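Local coordinates for protein inositol 2-dehydrogenase (Sinorhizobium meliloti, PDB 4HKT) that oxidises myo-inositol to 2-keto-myo-inositol (scyllo-inosose) with NAD+ as the hydride acceptor, the first step of myo-inositol degradation, at residues K16-A21 against A89-K94; V67-P72 against A77-R82. All blocks are in the same frame, centred on the assembly; numbering follows the deposited sequence.

Interaction 1: residues K16-A21 against A89-K94; sequences KVHAKA and AIFCEK
H18, reaching from helix 13-24 toward strand 89-93, meets F91 and E93, and only these three residues make the contact. The polar part is one hydrogen bond. NE2 of H18 donates to OE2 of E93 over 2.7 Å, and the N-H...O angle of 165° shows a nearly straight bond. The oxygen lies at the imidazole edge, essentially in the ring plane, and accepts the hydrogen bond through its anti lone pair, the one directed away from OE1. Ring and carboxylate planes are 43° apart, so the two groups are not coplanar. A bend at chi2 in the E93 chain helps place OE2 there.

The aromatic part is an oblique pair. The ring centroids of H18 and F91 stand 5.0 Å apart with the planes at 57°, and the closest approach is CE1 of H18 to CE2 of F91 at 3.5 Å. H18 also packs edge-to-face with Y284 of helix 281-297, while E287 of that helix touches both H18 and F91.

With an alanine here instead of H18, the E93 carboxylate is likely to lose this donor, and a gap would probably open beside the F91 ring. As the donor, NE2 carries the proton in this bond. The contact thus gives a largely buried helix-to-sheet interface of this Rossmann-fold domain a directional polar link.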
loop_
_atom_site.group_PDB
_atom_site.type_symbol
_atom_site.label_atom_id
_atom_site.label_comp_id
_atom_site.label_asym_id
_atom_site.label_seq_id
_atom_site.Cartn_x
_atom_site.Cartn_y
_atom_site.Cartn_z
ATOM N N LYS B 16 3.070 14.929 30.687
ATOM C CA LYS B 16 4.332 14.234 30.406
ATOM C C LYS B 16 4.770 14.443 28.959
ATOM O O LYS B 16 5.947 14.615 28.674
ATOM C CB LYS B 16 4.209 12.734 30.696
ATOM C CG LYS B 16 4.077 12.370 32.174
ATOM C CD LYS B 16 4.074 10.852 32.376
ATOM C CE LYS B 16 4.287 10.443 33.828
ATOM N NZ LYS B 16 3.027 10.030 34.512
ATOM N N VAL B 17 3.803 14.464 28.052
ATOM C CA VAL B 17 4.086 14.590 26.636
ATOM C C VAL B 17 4.665 15.974 26.338
ATOM O O VAL B 17 5.611 16.110 25.547
ATOM C CB VAL B 17 2.808 14.346 25.809
ATOM C CG1 VAL B 17 2.960 14.877 24.411
ATOM C CG2 VAL B 17 2.447 12.859 25.788
ATOM N N HIS B 18 4.093 17.004 26.964
ATOM C CA HIS B 18 4.632 18.365 26.835
ATOM C C HIS B 18 5.974 18.570 27.528
ATOM O O HIS B 18 6.814 19.291 27.037
ATOM C CB HIS B 18 3.620 19.392 27.326
ATOM C CG HIS B 18 2.436 19.500 26.435
ATOM N ND1 HIS B 18 2.525 19.988 25.151
ATOM C CD2 HIS B 18 1.150 19.123 26.610
ATOM C CE1 HIS B 18 1.332 19.950 24.588
ATOM N NE2 HIS B 18 0.482 19.419 25.450
ATOM N N ALA B 19 6.160 17.940 28.674
ATOM C CA ALA B 19 7.448 17.936 29.331
ATOM C C ALA B 19 8.519 17.459 28.345
ATOM O O ALA B 19 9.566 18.116 28.159
ATOM C CB ALA B 19 7.402 17.021 30.552
ATOM N N LYS B 20 8.242 16.324 27.699
ATOM C CA LYS B 20 9.158 15.753 26.703
ATOM C C LYS B 20 9.410 16.725 25.563
ATOM O O LYS B 20 10.551 16.882 25.124
ATOM C CB LYS B 20 8.617 14.433 26.134
ATOM C CG LYS B 20 9.468 13.868 24.996
ATOM C CD LYS B 20 9.125 12.426 24.640
ATOM C CE LYS B 20 10.296 11.797 23.879
ATOM N NZ LYS B 20 9.983 10.486 23.247
ATOM N N ALA B 21 8.356 17.361 25.057
ATOM C CA ALA B 21 8.521 18.242 23.891
ATOM C C ALA B 21 9.268 19.524 24.263
ATOM O O ALA B 21 10.050 20.036 23.478
ATOM C CB ALA B 21 7.179 18.571 23.261
ATOM N N ALA B 89 3.340 34.013 28.545
ATOM C CA ALA B 89 2.745 33.424 27.334
ATOM C C ALA B 89 2.107 32.109 27.775
ATOM O O ALA B 89 2.599 31.443 28.677
ATOM C CB ALA B 89 3.808 33.183 26.256
ATOM N N ILE B 90 1.023 31.716 27.108
ATOM C CA ILE B 90 0.197 30.595 27.563
ATOM C C ILE B 90 -0.082 29.602 26.433
ATOM O O ILE B 90 -0.573 29.949 25.355
ATOM C CB ILE B 90 -1.164 31.110 28.066
ATOM C CG1 ILE B 90 -0.999 32.175 29.137
ATOM C CG2 ILE B 90 -2.015 29.987 28.610
ATOM C CD1 ILE B 90 -1.979 33.310 28.958
ATOM N N PHE B 91 0.251 28.374 26.701
ATOM C CA PHE B 91 -0.181 27.287 25.871
ATOM C C PHE B 91 -1.177 26.501 26.723
ATOM O O PHE B 91 -0.818 26.023 27.804
ATOM C CB PHE B 91 0.982 26.385 25.473
ATOM C CG PHE B 91 0.547 25.177 24.732
ATOM C CD1 PHE B 91 0.483 25.185 23.342
ATOM C CD2 PHE B 91 0.126 24.065 25.411
ATOM C CE1 PHE B 91 0.014 24.082 22.657
ATOM C CE2 PHE B 91 -0.350 22.961 24.742
ATOM C CZ PHE B 91 -0.411 22.972 23.356
ATOM N N CYS B 92 -2.399 26.325 26.234
ATOM C CA CYS B 92 -3.387 25.593 26.994
ATOM C C CYS B 92 -3.962 24.389 26.248
ATOM O O CYS B 92 -4.455 24.540 25.154
ATOM C CB CYS B 92 -4.521 26.526 27.414
ATOM S SG CYS B 92 -5.571 25.787 28.682
ATOM N N GLU B 93 -3.880 23.205 26.845
ATOM C CA GLU B 93 -4.568 22.036 26.300
ATOM C C GLU B 93 -6.085 22.300 26.131
ATOM O O GLU B 93 -6.690 23.060 26.889
ATOM C CB GLU B 93 -4.353 20.818 27.172
ATOM C CG GLU B 93 -3.093 20.032 26.835
ATOM C CD GLU B 93 -3.143 19.398 25.439
ATOM O OE1 GLU B 93 -4.243 19.009 24.990
ATOM O OE2 GLU B 93 -2.086 19.350 24.779
ATOM N N LYS B 94 -6.675 21.665 25.130
ATOM C CA LYS B 94 -8.094 21.796 24.900
ATOM C C LYS B 94 -8.815 21.355 26.156
ATOM O O LYS B 94 -8.310 20.507 26.883
ATOM C CB LYS B 94 -8.542 20.927 23.732
ATOM C CG LYS B 94 -8.654 19.473 24.113
ATOM C CD LYS B 94 -9.505 18.706 23.153
ATOM C CE LYS B 94 -9.555 17.261 23.568
ATOM N NZ LYS B 94 -10.534 17.084 24.655
#

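Interaction 2: residues V67-P72 against A77-R82; sequences VVICTP and ADLIER. With EDO (1,2-ethanediol), chain U.
I69, on strand 66-69, meets L79 and I80 of helix 76-85 through its outer carbons. Followed outward from CB, the side chain divides into two branches. The methyl CG2, anti to the backbone N, comes within 4.0 Å of CD1 of L79. The other branch runs through CG1 and stays extended at chi2 (166°), which carries CD1 out to the helix surface. There CD1 lies 3.9 Å from CB of L79 and 4.1 Å from CG1 of I80, with the backbone N of I80 at a similar distance. One methyl therefore bears on two consecutive residues of the helix, while the I69 and L79 side chains lie at a slant to each other.

Beyond the strand, T71 and L79 approach tip to tip, with OG1 of T71 3.4 Å from CD1 of L79. That hydroxyl has its polar partner in the connecting turn, where it is hydrogen-bonded to OG1 of T75.

At the helix surface, a 1,2-ethanediol, probably from the crystallisation liquor, donates from O2 to OE1 of E81 at 2.8 Å; the same carboxylate oxygen is in a salt bridge with R102 of helix 100-112.

The strand and helix are the first two elements of the beta-alpha-beta unit completed by strand 89-93. I69 also packs on I90 and C92 of that neighbouring strand, I80 continues onto C106 and V110 of helix 100-112, and L79 touches I55 of helix 55-60.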
loop_
_atom_site.group_PDB
_atom_site.type_symbol
_atom_site.label_atom_id
_atom_site.label_comp_id
_atom_site.label_asym_id
_atom_site.label_seq_id
_atom_site.Cartn_x
_atom_site.Cartn_y
_atom_site.Cartn_z
ATOM N N VAL B 67 3.812 29.426 30.211
ATOM C CA VAL B 67 3.228 28.265 30.874
ATOM C C VAL B 67 2.543 27.327 29.902
ATOM O O VAL B 67 2.013 27.755 28.881
ATOM C CB VAL B 67 2.197 28.624 31.984
ATOM C CG1 VAL B 67 2.914 29.252 33.153
ATOM C CG2 VAL B 67 1.105 29.548 31.479
ATOM N N VAL B 68 2.578 26.046 30.255
ATOM C CA VAL B 68 1.858 25.000 29.563
ATOM C C VAL B 68 0.828 24.496 30.559
ATOM O O VAL B 68 1.183 23.995 31.631
ATOM C CB VAL B 68 2.811 23.874 29.136
ATOM C CG1 VAL B 68 2.034 22.682 28.629
ATOM C CG2 VAL B 68 3.776 24.382 28.062
ATOM N N ILE B 69 -0.446 24.644 30.213
ATOM C CA ILE B 69 -1.533 24.260 31.115
ATOM C C ILE B 69 -2.109 22.911 30.657
ATOM O O ILE B 69 -2.754 22.804 29.580
ATOM C CB ILE B 69 -2.640 25.323 31.180
ATOM C CG1 ILE B 69 -2.075 26.688 31.564
ATOM C CG2 ILE B 69 -3.748 24.867 32.121
ATOM C CD1 ILE B 69 -3.028 27.853 31.337
ATOM N N CYS B 70 -1.841 21.901 31.489
ATOM C CA CYS B 70 -2.254 20.521 31.302
ATOM C C CYS B 70 -3.048 20.037 32.524
ATOM O O CYS B 70 -3.098 18.858 32.778
ATOM C CB CYS B 70 -1.014 19.628 31.132
ATOM S SG CYS B 70 -0.027 20.136 29.710
ATOM N N THR B 71 -3.637 20.951 33.274
ATOM C CA THR B 71 -4.440 20.597 34.439
ATOM C C THR B 71 -5.838 20.168 33.988
ATOM O O THR B 71 -6.160 20.223 32.807
ATOM C CB THR B 71 -4.537 21.802 35.394
ATOM O OG1 THR B 71 -4.855 22.964 34.629
ATOM C CG2 THR B 71 -3.220 22.023 36.139
ATOM N N PRO B 72 -6.691 19.760 34.925
ATOM C CA PRO B 72 -8.041 19.401 34.513
ATOM C C PRO B 72 -8.779 20.534 33.803
ATOM O O PRO B 72 -8.526 21.706 34.073
ATOM C CB PRO B 72 -8.730 19.107 35.839
ATOM C CG PRO B 72 -7.628 18.602 36.707
ATOM C CD PRO B 72 -6.467 19.482 36.355
ATOM N N ALA B 77 -9.914 27.987 32.033
ATOM C CA ALA B 77 -10.195 29.382 31.697
ATOM C C ALA B 77 -9.620 30.346 32.754
ATOM O O ALA B 77 -9.075 31.423 32.434
ATOM C CB ALA B 77 -11.675 29.615 31.477
ATOM N N ASP B 78 -9.733 29.938 34.006
ATOM C CA ASP B 78 -9.243 30.748 35.116
ATOM C C ASP B 78 -7.718 30.843 35.051
ATOM O O ASP B 78 -7.144 31.893 35.276
ATOM C CB ASP B 78 -9.662 30.105 36.446
ATOM C CG ASP B 78 -11.120 30.334 36.783
ATOM O OD1 ASP B 78 -11.782 31.147 36.120
ATOM O OD2 ASP B 78 -11.625 29.683 37.723
ATOM N N LEU B 79 -7.071 29.740 34.744
ATOM C CA LEU B 79 -5.618 29.741 34.664
ATOM C C LEU B 79 -5.116 30.578 33.501
ATOM O O LEU B 79 -4.137 31.331 33.654
ATOM C CB LEU B 79 -5.072 28.333 34.608
ATOM C CG LEU B 79 -5.079 27.622 35.951
ATOM C CD1 LEU B 79 -4.717 26.171 35.739
ATOM C CD2 LEU B 79 -4.125 28.273 36.962
ATOM N N ILE B 80 -5.809 30.522 32.360
ATOM C CA ILE B 80 -5.468 31.386 31.229
ATOM C C ILE B 80 -5.580 32.852 31.654
ATOM O O ILE B 80 -4.669 33.645 31.418
ATOM C CB ILE B 80 -6.361 31.124 29.982
ATOM C CG1 ILE B 80 -6.102 29.732 29.421
ATOM C CG2 ILE B 80 -6.096 32.182 28.931
ATOM C CD1 ILE B 80 -7.212 29.212 28.505
ATOM N N GLU B 81 -6.680 33.237 32.284
ATOM C CA GLU B 81 -6.846 34.640 32.697
ATOM C C GLU B 81 -5.750 35.094 33.691
ATOM O O GLU B 81 -5.204 36.198 33.567
ATOM C CB GLU B 81 -8.234 34.860 33.314
ATOM C CG GLU B 81 -9.358 34.795 32.312
ATOM C CD GLU B 81 -10.747 34.880 32.927
ATOM O OE1 GLU B 81 -10.892 34.588 34.138
ATOM O OE2 GLU B 81 -11.707 35.187 32.176
ATOM N N ARG B 82 -5.432 34.246 34.656
ATOM C CA ARG B 82 -4.403 34.548 35.643
ATOM C C ARG B 82 -3.008 34.726 34.985
ATOM O O ARG B 82 -2.271 35.690 35.281
ATOM C CB ARG B 82 -4.318 33.439 36.673
ATOM C CG ARG B 82 -5.398 33.432 37.745
ATOM C CD ARG B 82 -5.354 32.127 38.524
ATOM N NE ARG B 82 -4.185 32.102 39.377
ATOM C CZ ARG B 82 -3.856 31.134 40.226
ATOM N NH1 ARG B 82 -4.595 30.048 40.357
ATOM N NH2 ARG B 82 -2.743 31.265 40.951
HETATM C C1 EDO U . -8.966 33.763 38.181
HETATM O O1 EDO U . -8.181 34.672 38.967
HETATM C C2 EDO U . -9.139 34.272 36.760
HETATM O O2 EDO U . -9.950 35.455 36.657
#

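Both contacts are largely buried in the Rossmann-fold domain, with E93 and T71 their partly exposed members. They share the parallel sheet: strands 66-69 and 89-93 are neighbours, joined by probable hydrogen bonds from V67 N to A89 O and from I69 N to F91 O, both 2.8 Å. F91 and I69 point to opposite faces of it, toward helix 13-24 and helix 76-85. Interaction 1 ties sequence-distant elements by a directed His-carboxylate bond together with an aromatic contact, whereas interaction 2 joins consecutive elements mainly through aliphatic carbons. Side chains also meet between them: CD2 of H18 lies 3.5 Å from SG of C70, and CG2 of I90 3.6 Å from CD1 of I69.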